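3-hydroxyacyl-thioester dehydratase X (Mycobacterium tuberculosis, PDB 3WEW) interconverts (3R)-3-hydroxyacyl-CoA and trans-2-enoyl-CoA thioesters by removing or adding water, over a broad range of chain lengths and preferring C8 to C12 substrates. Local coordinates at residues Ala26-Leu31 and Gly191-Ala196; His72-Arg77 and Ala116-Thr121; Val87-Glu92 and Leu105-Ser110; Tyr212-Ala217 and Pro249-Thr254. One frame throughout, in Å; residues are numbered along the deposited sequence.

Contact 1: Ala26-Leu31 and Gly191-Ala196; sequences AAVTGL and GMFTAA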
loop_
_atom_site.group_PDB
_atom_site.type_symbol
_atom_site.label_atom_id
_atom_site.label_comp_id
_atom_site.label_asym_id
_atom_site.label_seq_id
_atom_site.Cartn_x
_atom_site.Cartn_y
_atom_site.Cartn_z
ATOM N N ALA A 26 0.422 12.853 -1.578
ATOM C CA ALA A 26 1.593 13.188 -0.778
ATOM C C ALA A 26 1.196 13.951 0.488
ATOM O O ALA A 26 1.653 13.655 1.577
ATOM C CB ALA A 26 2.552 14.025 -1.608
ATOM N N ALA A 27 0.316 14.929 0.325
ATOM C CA ALA A 27 -0.233 15.676 1.483
ATOM C C ALA A 27 -0.788 14.783 2.564
ATOM O O ALA A 27 -0.454 14.979 3.727
ATOM C CB ALA A 27 -1.301 16.665 1.050
ATOM N N VAL A 28 -1.642 13.828 2.207
ATOM C CA VAL A 28 -2.325 13.042 3.254
ATOM C C VAL A 28 -1.432 11.953 3.893
ATOM O O VAL A 28 -1.572 11.628 5.067
ATOM C CB VAL A 28 -3.644 12.401 2.739
ATOM C CG1 VAL A 28 -3.355 11.215 1.791
ATOM C CG2 VAL A 28 -4.521 11.967 3.935
ATOM N N THR A 29 -0.544 11.382 3.107
ATOM C CA THR A 29 0.433 10.400 3.607
ATOM C C THR A 29 1.666 11.053 4.209
ATOM O O THR A 29 2.419 10.373 4.855
ATOM C CB THR A 29 0.908 9.439 2.502
ATOM O OG1 THR A 29 1.513 10.164 1.422
ATOM C CG2 THR A 29 -0.281 8.652 1.978
ATOM N N GLY A 30 1.872 12.360 4.030
ATOM C CA GLY A 30 3.043 13.077 4.660
ATOM C C GLY A 30 4.344 12.948 3.888
ATOM O O GLY A 30 5.441 13.145 4.410
ATOM N N LEU A 31 4.214 12.573 2.636
ATOM C CA LEU A 31 5.360 12.380 1.768
ATOM C C LEU A 31 5.596 13.692 0.957
ATOM O O LEU A 31 4.721 14.577 0.938
ATOM C CB LEU A 31 5.068 11.194 0.831
ATOM C CG LEU A 31 5.555 9.781 1.171
ATOM C CD1 LEU A 31 5.802 9.573 2.644
ATOM C CD2 LEU A 31 4.665 8.714 0.559
ATOM N N GLY A 191 -3.689 -0.653 4.860
ATOM C CA GLY A 191 -2.308 -1.012 5.092
ATOM C C GLY A 191 -1.379 -0.134 4.270
ATOM O O GLY A 191 -0.304 0.281 4.756
ATOM N N MET A 192 -1.767 0.138 3.005
ATOM C CA MET A 192 -0.928 0.960 2.152
ATOM C C MET A 192 -0.864 2.458 2.551
ATOM O O MET A 192 0.040 3.178 2.123
ATOM C CB MET A 192 -1.304 0.780 0.675
ATOM C CG MET A 192 -0.876 -0.575 0.130
ATOM S SD MET A 192 0.879 -0.876 0.319
ATOM C CE MET A 192 1.488 0.136 -1.025
ATOM N N PHE A 193 -1.778 2.924 3.393
ATOM C CA PHE A 193 -1.623 4.266 3.946
ATOM C C PHE A 193 -0.390 4.271 4.853
ATOM O O PHE A 193 0.481 5.135 4.798
ATOM C CB PHE A 193 -2.841 4.730 4.778
ATOM C CG PHE A 193 -2.566 6.007 5.521
ATOM C CD1 PHE A 193 -2.793 7.261 4.902
ATOM C CD2 PHE A 193 -1.958 5.979 6.756
ATOM C CE1 PHE A 193 -2.463 8.427 5.528
ATOM C CE2 PHE A 193 -1.605 7.174 7.394
ATOM C CZ PHE A 193 -1.871 8.392 6.788
ATOM N N THR A 194 -0.389 3.287 5.722
ATOM C CA THR A 194 0.644 3.103 6.716
ATOM C C THR A 194 1.990 2.840 6.059
ATOM O O THR A 194 3.013 3.323 6.514
ATOM C CB THR A 194 0.253 1.913 7.622
ATOM O OG1 THR A 194 -0.950 2.225 8.357
ATOM C CG2 THR A 194 1.219 1.734 8.566
ATOM N N ALA A 195 1.994 2.058 4.988
ATOM C CA ALA A 195 3.230 1.754 4.301
ATOM C C ALA A 195 3.816 2.970 3.601
ATOM O O ALA A 195 5.008 3.055 3.473
ATOM C CB ALA A 195 3.026 0.622 3.313
ATOM N N ALA A 196 2.977 3.880 3.132
ATOM C CA ALA A 196 3.436 5.165 2.606
ATOM C C ALA A 196 3.951 6.084 3.714
ATOM O O ALA A 196 5.014 6.626 3.613
ATOM C CB ALA A 196 2.281 5.880 1.890
#

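Contact 2: His72-Arg77 and Ala116-Thr121; sequences HITQYR and AWHQVT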
loop_
_atom_site.group_PDB
_atom_site.type_symbol
_atom_site.label_atom_id
_atom_site.label_comp_id
_atom_site.label_asym_id
_atom_site.label_seq_id
_atom_site.Cartn_x
_atom_site.Cartn_y
_atom_site.Cartn_z
ATOM N N HIS A 72 5.277 -6.152 -1.988
ATOM C CA HIS A 72 6.626 -6.022 -2.420
ATOM C C HIS A 72 6.629 -5.153 -3.661
ATOM O O HIS A 72 6.020 -5.485 -4.666
ATOM C CB HIS A 72 7.176 -7.397 -2.705
ATOM C CG HIS A 72 7.172 -8.286 -1.502
ATOM N ND1 HIS A 72 8.209 -8.312 -0.592
ATOM C CD2 HIS A 72 6.230 -9.132 -1.022
ATOM C CE1 HIS A 72 7.912 -9.147 0.392
ATOM N NE2 HIS A 72 6.712 -9.647 0.159
ATOM N N ILE A 73 7.317 -4.037 -3.576
ATOM C CA ILE A 73 7.463 -3.098 -4.659
ATOM C C ILE A 73 8.931 -3.161 -5.098
ATOM O O ILE A 73 9.849 -3.110 -4.259
ATOM C CB ILE A 73 7.071 -1.654 -4.212
ATOM C CG1 ILE A 73 5.535 -1.516 -4.058
ATOM C CG2 ILE A 73 7.545 -0.633 -5.217
ATOM C CD1 ILE A 73 5.039 -0.303 -3.293
ATOM N N THR A 74 9.155 -3.302 -6.397
ATOM C CA THR A 74 10.501 -3.120 -6.972
ATOM C C THR A 74 10.438 -2.000 -7.987
ATOM O O THR A 74 9.812 -2.160 -9.034
ATOM C CB THR A 74 11.054 -4.412 -7.603
ATOM O OG1 THR A 74 10.926 -5.477 -6.658
ATOM C CG2 THR A 74 12.525 -4.271 -7.908
ATOM N N GLN A 75 11.034 -0.860 -7.637
ATOM C CA GLN A 75 11.194 0.258 -8.552
ATOM C C GLN A 75 12.538 0.210 -9.268
ATOM O O GLN A 75 13.600 0.377 -8.641
ATOM C CB GLN A 75 11.100 1.582 -7.794
ATOM C CG GLN A 75 11.226 2.804 -8.685
ATOM C CD GLN A 75 10.803 4.074 -7.979
ATOM O OE1 GLN A 75 9.613 4.340 -7.798
ATOM N NE2 GLN A 75 11.765 4.881 -7.605
ATOM N N TYR A 76 12.495 0.039 -10.588
ATOM C CA TYR A 76 13.691 0.047 -11.394
ATOM C C TYR A 76 14.069 1.478 -11.784
ATOM O O TYR A 76 15.238 1.762 -11.970
ATOM C CB TYR A 76 13.504 -0.822 -12.647
ATOM C CG TYR A 76 13.198 -2.269 -12.302
ATOM C CD1 TYR A 76 14.193 -3.103 -11.769
ATOM C CD2 TYR A 76 11.908 -2.788 -12.438
ATOM C CE1 TYR A 76 13.915 -4.415 -11.418
ATOM C CE2 TYR A 76 11.630 -4.095 -12.074
ATOM C CZ TYR A 76 12.628 -4.899 -11.581
ATOM O OH TYR A 76 12.355 -6.183 -11.216
ATOM N N ARG A 77 13.087 2.355 -11.956
ATOM C CA ARG A 77 13.350 3.773 -12.191
ATOM C C ARG A 77 12.149 4.610 -11.791
ATOM O O ARG A 77 11.033 4.173 -11.913
ATOM C CB ARG A 77 13.714 4.081 -13.650
ATOM C CG ARG A 77 12.798 3.489 -14.718
ATOM C CD ARG A 77 12.704 4.380 -15.965
ATOM N NE ARG A 77 11.742 5.462 -15.715
ATOM C CZ ARG A 77 11.294 6.361 -16.600
ATOM N NH1 ARG A 77 11.674 6.352 -17.880
ATOM N NH2 ARG A 77 10.428 7.281 -16.188
ATOM N N ALA A 116 9.211 0.181 -15.229
ATOM C CA ALA A 116 9.752 1.083 -14.228
ATOM C C ALA A 116 9.520 0.556 -12.828
ATOM O O ALA A 116 10.348 0.752 -11.958
ATOM C CB ALA A 116 9.088 2.429 -14.378
ATOM N N TRP A 117 8.403 -0.141 -12.605
ATOM C CA TRP A 117 7.945 -0.374 -11.270
ATOM C C TRP A 117 7.189 -1.679 -11.272
ATOM O O TRP A 117 6.333 -1.903 -12.139
ATOM C CB TRP A 117 7.045 0.787 -10.921
ATOM C CG TRP A 117 6.582 0.967 -9.494
ATOM C CD1 TRP A 117 7.162 1.741 -8.509
ATOM C CD2 TRP A 117 5.390 0.421 -8.923
ATOM N NE1 TRP A 117 6.408 1.666 -7.352
ATOM C CE2 TRP A 117 5.298 0.898 -7.601
ATOM C CE3 TRP A 117 4.383 -0.431 -9.415
ATOM C CZ2 TRP A 117 4.277 0.541 -6.768
ATOM C CZ3 TRP A 117 3.354 -0.767 -8.584
ATOM C CH2 TRP A 117 3.301 -0.280 -7.272
ATOM N N HIS A 118 7.498 -2.537 -10.300
ATOM C CA HIS A 118 6.972 -3.912 -10.282
ATOM C C HIS A 118 6.505 -4.235 -8.882
ATOM O O HIS A 118 7.221 -3.998 -7.918
ATOM C CB HIS A 118 8.076 -4.885 -10.742
ATOM C CG HIS A 118 7.784 -6.330 -10.484
ATOM N ND1 HIS A 118 7.059 -7.123 -11.359
ATOM C CD2 HIS A 118 8.146 -7.138 -9.464
ATOM C CE1 HIS A 118 7.005 -8.359 -10.890
ATOM N NE2 HIS A 118 7.629 -8.389 -9.730
ATOM N N GLN A 119 5.294 -4.743 -8.769
ATOM C CA GLN A 119 4.719 -4.996 -7.463
ATOM C C GLN A 119 4.070 -6.344 -7.338
ATOM O O GLN A 119 3.369 -6.744 -8.238
ATOM C CB GLN A 119 3.654 -3.948 -7.163
ATOM C CG GLN A 119 3.042 -4.053 -5.765
ATOM C CD GLN A 119 1.991 -3.015 -5.567
ATOM O OE1 GLN A 119 2.165 -2.093 -4.762
ATOM N NE2 GLN A 119 0.901 -3.114 -6.348
ATOM N N VAL A 120 4.255 -7.004 -6.187
ATOM C CA VAL A 120 3.475 -8.175 -5.800
ATOM C C VAL A 120 2.620 -7.866 -4.553
ATOM O O VAL A 120 3.150 -7.590 -3.499
ATOM C CB VAL A 120 4.355 -9.399 -5.506
ATOM C CG1 VAL A 120 3.480 -10.593 -5.195
ATOM C CG2 VAL A 120 5.240 -9.764 -6.676
ATOM N N THR A 121 1.294 -7.908 -4.710
ATOM C CA THR A 121 0.358 -7.585 -3.655
ATOM C C THR A 121 -0.334 -8.878 -3.220
ATOM O O THR A 121 -0.827 -9.620 -4.055
ATOM C CB THR A 121 -0.680 -6.549 -4.134
ATOM O OG1 THR A 121 -0.048 -5.271 -4.398
ATOM C CG2 THR A 121 -1.848 -6.365 -3.104
#

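Contact 3: Val87-Glu92 and Leu105-Ser110; sequences VRVRAE and LVTNVS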
loop_
_atom_site.group_PDB
_atom_site.type_symbol
_atom_site.label_atom_id
_atom_site.label_comp_id
_atom_site.label_asym_id
_atom_site.label_seq_id
_atom_site.Cartn_x
_atom_site.Cartn_y
_atom_site.Cartn_z
ATOM N N VAL A 87 0.039 -0.321 -17.908
ATOM C CA VAL A 87 -0.201 -1.186 -16.750
ATOM C C VAL A 87 -0.537 -2.606 -17.195
ATOM O O VAL A 87 -1.347 -2.775 -18.092
ATOM C CB VAL A 87 -1.390 -0.696 -15.915
ATOM C CG1 VAL A 87 -1.668 -1.675 -14.770
ATOM C CG2 VAL A 87 -1.152 0.721 -15.432
ATOM N N ARG A 88 0.083 -3.602 -16.560
ATOM C CA ARG A 88 -0.321 -5.007 -16.664
ATOM C C ARG A 88 -0.478 -5.604 -15.277
ATOM O O ARG A 88 0.407 -5.444 -14.434
ATOM C CB ARG A 88 0.702 -5.837 -17.421
ATOM C CG ARG A 88 0.891 -5.377 -18.846
ATOM C CD ARG A 88 1.690 -6.347 -19.730
ATOM N NE ARG A 88 2.550 -5.616 -20.674
ATOM C CZ ARG A 88 3.765 -5.101 -20.381
ATOM N NH1 ARG A 88 4.344 -5.219 -19.150
ATOM N NH2 ARG A 88 4.431 -4.461 -21.352
ATOM N N VAL A 89 -1.603 -6.293 -15.063
ATOM C CA VAL A 89 -1.862 -7.019 -13.842
ATOM C C VAL A 89 -2.223 -8.469 -14.167
ATOM O O VAL A 89 -2.973 -8.731 -15.105
ATOM C CB VAL A 89 -3.027 -6.396 -13.050
ATOM C CG1 VAL A 89 -2.990 -6.856 -11.608
ATOM C CG2 VAL A 89 -2.980 -4.872 -13.073
ATOM N N ARG A 90 -1.651 -9.410 -13.427
ATOM C CA ARG A 90 -2.116 -10.783 -13.437
ATOM C C ARG A 90 -2.261 -11.242 -12.005
ATOM O O ARG A 90 -1.644 -10.702 -11.096
ATOM C CB ARG A 90 -1.194 -11.742 -14.196
ATOM C CG ARG A 90 0.264 -11.652 -13.774
ATOM C CD ARG A 90 1.023 -12.975 -13.589
ATOM N NE ARG A 90 0.541 -14.111 -14.392
ATOM C CZ ARG A 90 0.508 -14.165 -15.722
ATOM N NH1 ARG A 90 0.902 -13.124 -16.475
ATOM N NH2 ARG A 90 0.048 -15.270 -16.303
ATOM N N ALA A 91 -3.113 -12.234 -11.814
ATOM C CA ALA A 91 -3.342 -12.797 -10.530
ATOM C C ALA A 91 -2.770 -14.201 -10.607
ATOM O O ALA A 91 -2.863 -14.838 -11.636
ATOM C CB ALA A 91 -4.829 -12.827 -10.252
ATOM N N GLU A 92 -2.182 -14.688 -9.523
ATOM C CA GLU A 92 -1.506 -15.979 -9.553
ATOM C C GLU A 92 -1.306 -16.480 -8.113
ATOM O O GLU A 92 -1.524 -15.737 -7.161
ATOM C CB GLU A 92 -0.171 -15.845 -10.319
ATOM C CG GLU A 92 0.824 -14.880 -9.667
ATOM C CD GLU A 92 2.217 -14.907 -10.270
ATOM O OE1 GLU A 92 3.157 -15.281 -9.541
ATOM O OE2 GLU A 92 2.383 -14.541 -11.456
ATOM N N LEU A 105 -1.386 -10.657 -6.598
ATOM C CA LEU A 105 -1.664 -9.756 -7.705
ATOM C C LEU A 105 -0.367 -9.071 -8.082
ATOM O O LEU A 105 0.250 -8.349 -7.270
ATOM C CB LEU A 105 -2.680 -8.707 -7.317
ATOM C CG LEU A 105 -4.172 -9.032 -7.408
ATOM C CD1 LEU A 105 -4.677 -9.131 -8.844
ATOM C CD2 LEU A 105 -4.494 -10.276 -6.648
ATOM N N VAL A 106 0.042 -9.305 -9.326
ATOM C CA VAL A 106 1.342 -8.919 -9.792
ATOM C C VAL A 106 1.190 -7.863 -10.847
ATOM O O VAL A 106 0.670 -8.165 -11.897
ATOM C CB VAL A 106 2.065 -10.113 -10.394
ATOM C CG1 VAL A 106 3.471 -9.692 -10.827
ATOM C CG2 VAL A 106 2.124 -11.264 -9.389
ATOM N N THR A 107 1.688 -6.659 -10.575
ATOM C CA THR A 107 1.480 -5.501 -11.428
ATOM C C THR A 107 2.815 -4.965 -11.970
ATOM O O THR A 107 3.763 -4.846 -11.249
ATOM C CB THR A 107 0.756 -4.375 -10.637
ATOM O OG1 THR A 107 -0.464 -4.886 -10.087
ATOM C CG2 THR A 107 0.417 -3.226 -11.486
ATOM N N ASN A 108 2.853 -4.637 -13.250
ATOM C CA ASN A 108 4.030 -4.123 -13.912
ATOM C C ASN A 108 3.667 -2.818 -14.525
ATOM O O ASN A 108 2.739 -2.742 -15.315
ATOM C CB ASN A 108 4.530 -5.136 -14.940
ATOM C CG ASN A 108 5.246 -6.305 -14.246
ATOM O OD1 ASN A 108 6.300 -6.114 -13.676
ATOM N ND2 ASN A 108 4.616 -7.472 -14.182
ATOM N N VAL A 109 4.364 -1.762 -14.122
ATOM C CA VAL A 109 4.063 -0.425 -14.618
ATOM C C VAL A 109 5.204 0.048 -15.499
ATOM O O VAL A 109 6.368 0.061 -15.066
ATOM C CB VAL A 109 3.772 0.572 -13.474
ATOM C CG1 VAL A 109 3.478 1.969 -14.023
ATOM C CG2 VAL A 109 2.580 0.083 -12.653
ATOM N N SER A 110 4.861 0.456 -16.732
ATOM C CA SER A 110 5.854 0.823 -17.738
ATOM C C SER A 110 5.783 2.258 -18.138
ATOM O O SER A 110 4.718 2.869 -18.097
ATOM C CB SER A 110 5.670 -0.048 -18.961
ATOM O OG SER A 110 5.919 -1.380 -18.546
HETATM O O HOH W 1 1.753 -8.240 -14.401
#

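Contact 4: Tyr212-Ala217 and Pro249-Thr254; sequences YSVRFA and PHLTAT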
loop_
_atom_site.group_PDB
_atom_site.type_symbol
_atom_site.label_atom_id
_atom_site.label_comp_id
_atom_site.label_asym_id
_atom_site.label_seq_id
_atom_site.Cartn_x
_atom_site.Cartn_y
_atom_site.Cartn_z
ATOM N N TYR A 212 11.051 -2.320 -1.782
ATOM C CA TYR A 212 10.427 -2.061 -0.502
ATOM C C TYR A 212 9.526 -3.205 -0.193
ATOM O O TYR A 212 8.581 -3.380 -0.895
ATOM C CB TYR A 212 9.588 -0.791 -0.606
ATOM C CG TYR A 212 8.810 -0.379 0.592
ATOM C CD1 TYR A 212 9.280 -0.620 1.925
ATOM C CD2 TYR A 212 7.618 0.339 0.425
ATOM C CE1 TYR A 212 8.532 -0.191 3.028
ATOM C CE2 TYR A 212 6.871 0.773 1.527
ATOM C CZ TYR A 212 7.323 0.512 2.816
ATOM O OH TYR A 212 6.579 1.006 3.863
ATOM N N SER A 213 9.809 -3.962 0.863
ATOM C CA SER A 213 9.006 -5.146 1.212
ATOM C C SER A 213 8.302 -4.953 2.507
ATOM O O SER A 213 8.966 -4.670 3.490
ATOM C CB SER A 213 9.891 -6.371 1.337
ATOM O OG SER A 213 10.438 -6.676 0.054
ATOM N N VAL A 214 6.977 -5.133 2.514
ATOM C CA VAL A 214 6.161 -4.992 3.740
ATOM C C VAL A 214 5.332 -6.240 4.148
ATOM O O VAL A 214 4.684 -6.868 3.317
ATOM C CB VAL A 214 5.141 -3.831 3.584
ATOM C CG1 VAL A 214 4.480 -3.495 4.900
ATOM C CG2 VAL A 214 5.849 -2.613 3.065
ATOM N N ARG A 215 5.310 -6.511 5.450
ATOM C CA ARG A 215 4.539 -7.574 6.041
ATOM C C ARG A 215 3.587 -6.933 7.018
ATOM O O ARG A 215 4.035 -6.466 8.046
ATOM C CB ARG A 215 5.462 -8.543 6.802
ATOM C CG ARG A 215 5.973 -9.789 6.039
ATOM C CD ARG A 215 5.615 -11.112 6.787
ATOM N NE ARG A 215 4.542 -11.919 6.142
ATOM C CZ ARG A 215 3.220 -11.646 6.121
ATOM N NH1 ARG A 215 2.707 -10.563 6.711
ATOM N NH2 ARG A 215 2.388 -12.467 5.478
ATOM N N PHE A 216 2.287 -6.942 6.727
ATOM C CA PHE A 216 1.282 -6.352 7.613
ATOM C C PHE A 216 0.933 -7.320 8.712
ATOM O O PHE A 216 0.811 -8.514 8.467
ATOM C CB PHE A 216 0.014 -5.971 6.845
ATOM C CG PHE A 216 0.243 -4.859 5.872
ATOM C CD1 PHE A 216 0.535 -3.576 6.331
ATOM C CD2 PHE A 216 0.266 -5.092 4.505
ATOM C CE1 PHE A 216 0.819 -2.548 5.454
ATOM C CE2 PHE A 216 0.530 -4.047 3.631
ATOM C CZ PHE A 216 0.805 -2.775 4.100
ATOM N N ALA A 217 0.748 -6.806 9.927
ATOM C CA ALA A 217 0.344 -7.652 11.057
ATOM C C ALA A 217 -0.995 -7.190 11.649
ATOM O O ALA A 217 -2.031 -7.411 11.061
ATOM C CB ALA A 217 1.460 -7.691 12.121
ATOM N N PRO A 249 3.153 -5.220 16.880
ATOM C CA PRO A 249 3.571 -4.767 15.556
ATOM C C PRO A 249 2.417 -4.671 14.599
ATOM O O PRO A 249 1.625 -5.606 14.511
ATOM C CB PRO A 249 4.517 -5.883 15.073
ATOM C CG PRO A 249 4.783 -6.720 16.279
ATOM C CD PRO A 249 3.509 -6.632 17.071
ATOM N N HIS A 250 2.337 -3.543 13.891
ATOM C CA HIS A 250 1.381 -3.334 12.780
ATOM C C HIS A 250 1.986 -3.732 11.457
ATOM O O HIS A 250 1.293 -4.214 10.543
ATOM C CB HIS A 250 0.992 -1.870 12.686
ATOM C CG HIS A 250 0.177 -1.387 13.845
ATOM N ND1 HIS A 250 -0.998 -1.998 14.234
ATOM C CD2 HIS A 250 0.351 -0.332 14.678
ATOM C CE1 HIS A 250 -1.508 -1.341 15.264
ATOM N NE2 HIS A 250 -0.716 -0.316 15.542
ATOM N N LEU A 251 3.286 -3.500 11.343
ATOM C CA LEU A 251 4.024 -4.005 10.207
ATOM C C LEU A 251 5.513 -3.974 10.437
ATOM O O LEU A 251 5.996 -3.239 11.310
ATOM C CB LEU A 251 3.709 -3.188 8.954
ATOM C CG LEU A 251 4.105 -1.716 8.932
ATOM C CD1 LEU A 251 5.558 -1.446 8.559
ATOM C CD2 LEU A 251 3.189 -1.069 7.917
ATOM N N THR A 252 6.216 -4.750 9.619
ATOM C CA THR A 252 7.692 -4.738 9.562
ATOM C C THR A 252 8.023 -4.613 8.115
ATOM O O THR A 252 7.311 -5.107 7.300
ATOM C CB THR A 252 8.301 -6.067 10.079
ATOM O OG1 THR A 252 7.646 -7.144 9.423
ATOM C CG2 THR A 252 8.070 -6.228 11.574
ATOM N N ALA A 253 9.110 -3.970 7.777
ATOM C CA ALA A 253 9.468 -3.802 6.395
ATOM C C ALA A 253 10.955 -3.588 6.197
ATOM O O ALA A 253 11.679 -3.220 7.119
ATOM C CB ALA A 253 8.716 -2.612 5.834
ATOM N N THR A 254 11.399 -3.774 4.968
ATOM C CA THR A 254 12.761 -3.520 4.620
ATOM C C THR A 254 12.765 -2.596 3.423
ATOM O O THR A 254 11.920 -2.722 2.556
ATOM C CB THR A 254 13.471 -4.827 4.232
ATOM O OG1 THR A 254 12.774 -5.445 3.130
ATOM C CG2 THR A 254 13.478 -5.802 5.406
HETATM O O HOH W 2 4.989 -8.031 10.396
#

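Contact 1: Ala26-Leu31 and Gly191-Ala196
T29 and A196 mark the tight side of this contact: T29 CG2 packs on A196 CB at 3.8 Å, where the two backbones come nearest. The methyl also lies near the F193 ring (T29 CG2 to F193 CD1, 4.1 Å). F193 reaches this place because CG is anti to the backbone N (chi1 170°), which carries the phenyl group toward the end of helix 19-29. There V28 O sits at the ring edge, near its plane, 3.4 Å from F193 CE1, while T29 CA approaches obliquely. A third anchor is L31, whose CD1 lies 3.2 Å from A196 O and whose CD2 meets A196 CB at 3.9 Å. T29 OG1 bonds Y25 O of its own helix; across the two segments there are only van der Waals contacts. The loose side is the outer one: A27 and G30 are exposed and touch nothing on G191-A196, and the positive phi of G30 (83°) marks where the chain leaves its helix. Y162 meets F193 edge-to-face, adding helix 156-166 to the cluster. The end of helix 19-29 packs on helix 191-197, consistent with the hotdog fold, in which a curved antiparallel sheet wraps round a helix.

Contact 2: His72-Arg77 and Ala116-Thr121
The indole of W117 receives I73 on one face, with I73 CG2 standing 3.1 Å above the ring plane and offset toward the rim. At the edge, in plane, lies Q75 OE1, 3.6 Å from W117 CD1. A chi1 near 180° (-170°) swings the indole over the neighbouring strand, which carries both partners. On the other face of the sheet, the H72 imidazole has V120 O near its plane at the edge; it bonds S213 OG through ND1 and E70 OE2 through NE2, so that both ring nitrogens are engaged and its rotation is fixed. The Y76 ring runs alongside H118, with Y76 CE2 at 3.9 Å from H118 CB. Between these layers the strands are antiparallel, 169° between directions. T74 N to H118 O is short at 2.6 Å and nearly straight. At the far end A116 O accepts two donors: Y76 N at 2.6 Å, tilted from the carbonyl plane, and R77 N at 3.2 Å, in that plane on a lone pair. A116 and W117 together face V109 as a classic beta bulge. The chemistry implies that backbone amides and carbonyls satisfy each other along the ladder, I73 and the indole make a buried apolar patch on a face that also carries Q75 and Q119, W117 NE1 is satisfied by L39 O, and the doubly used A116 O holds the chain where strand 67-75 ends.

Contact 3: Val87-Glu92 and Leu105-Ser110
V106 O is gripped from two directions, by R90 N at 3.0 Å and by a water that donates to it at 2.7 Å. The same water accepts from N108 ND2 and gives a weak bond to R88 O, an oxygen that N108 N already holds at 2.8 Å. One water thus ties both strands and a side chain together, while the other polar end of N108, OD1, is taken by H118 ND1. The return bond of the R90-V106 pair, V106 N to R90 O (2.8 Å), is almost linear, 176° at the hydrogen. These are the hydrogen-bonded pairs of an antiparallel ladder, with 161° between the strand directions.

On the face carrying V87, V89, A91, L105 and T107, V89 and T107 lie side by side and point the same way, V89 CG1 coming to 3.5 Å from T107 OG1. L105 CD1 reaches both V89 CG1 and A91 CB at 4.0 Å. V50 of helix 47-55 covers V89, L105 and T107. The face of R88, R90, V106 and N108 is mixed: the end of E92 crosses V106, its CD 3.7 Å from V106 CG2, and E92 OE2 meets R90 NE at 3.5 Å in a salt bridge within the strand. Chemically, V89, L105 and T107 turn to helix 47-55 and the arginines R88 and R90 are exposed, so the two faces differ in character without being wholly apolar or polar.

Contact 4: Tyr212-Ala217 and Pro249-Thr254
F216, V214 and L251 form the apolar centre. The F216 ring lies alongside L251, with F216 CE1 3.7 Å from L251 CD2, and the V214 branch CG1 stands 3.8 Å above one face of that ring, offset toward its rim. V214 CG2 does likewise for the Y212 ring, 3.4 Å above its plane, so one valine wedges between two aromatics. Its chi1 of -169° turns CG1 toward L251 and F216 and leaves CG2, opposite the carbonyl carbon, 4.0 Å from A253 CB. T254 O meets the Y212 edge in plane, 3.4 Å from Y212 CD1.

Outward, the backbone ladder takes over: R215 N to T252 O is nearly straight, and S213 and T254 exchange a matching pair. At its end, A217 N binds H250 O at 2.7 Å but from above the carbonyl plane, 50° out of it. At the polar rim a water joins R215 O and T252 OG1, and the R215 guanidinium reaches out to E70 in a salt bridge.

Strand 67-75 borders 210-216, strand 236-243 borders 249-257, where H250 and L251 bulge opposite L241, and helix 191-197 covers the apolar face through A195, on F216, and T194, on L251, while Y212 OH bonds A195 O.

In the fold
From the N terminus, helix 19-29 opens contact 1, which stays open until helix 191-197 returns and so encloses 159 residues. Within that span contact 2 pairs strand 67-75 with 114-126, and inside contact 2 lies contact 3, the hairpin of 84-96 and 100-111; no loops cross. Contact 4 begins only after contact 1 has closed. Contacts 2, 3 and 4 share one antiparallel sheet: 100-111 neighbours 114-126, and 67-75 neighbours 210-216, so contact 2 stands between contacts 3 and 4 in the strand order. Helix 191-197 touches contact 2 through M192 on I73 and contact 4 through A195 O with Y212 OH and T194 on L251. A magnesium ion lies about 4 Å from the side chains of I73 and V214.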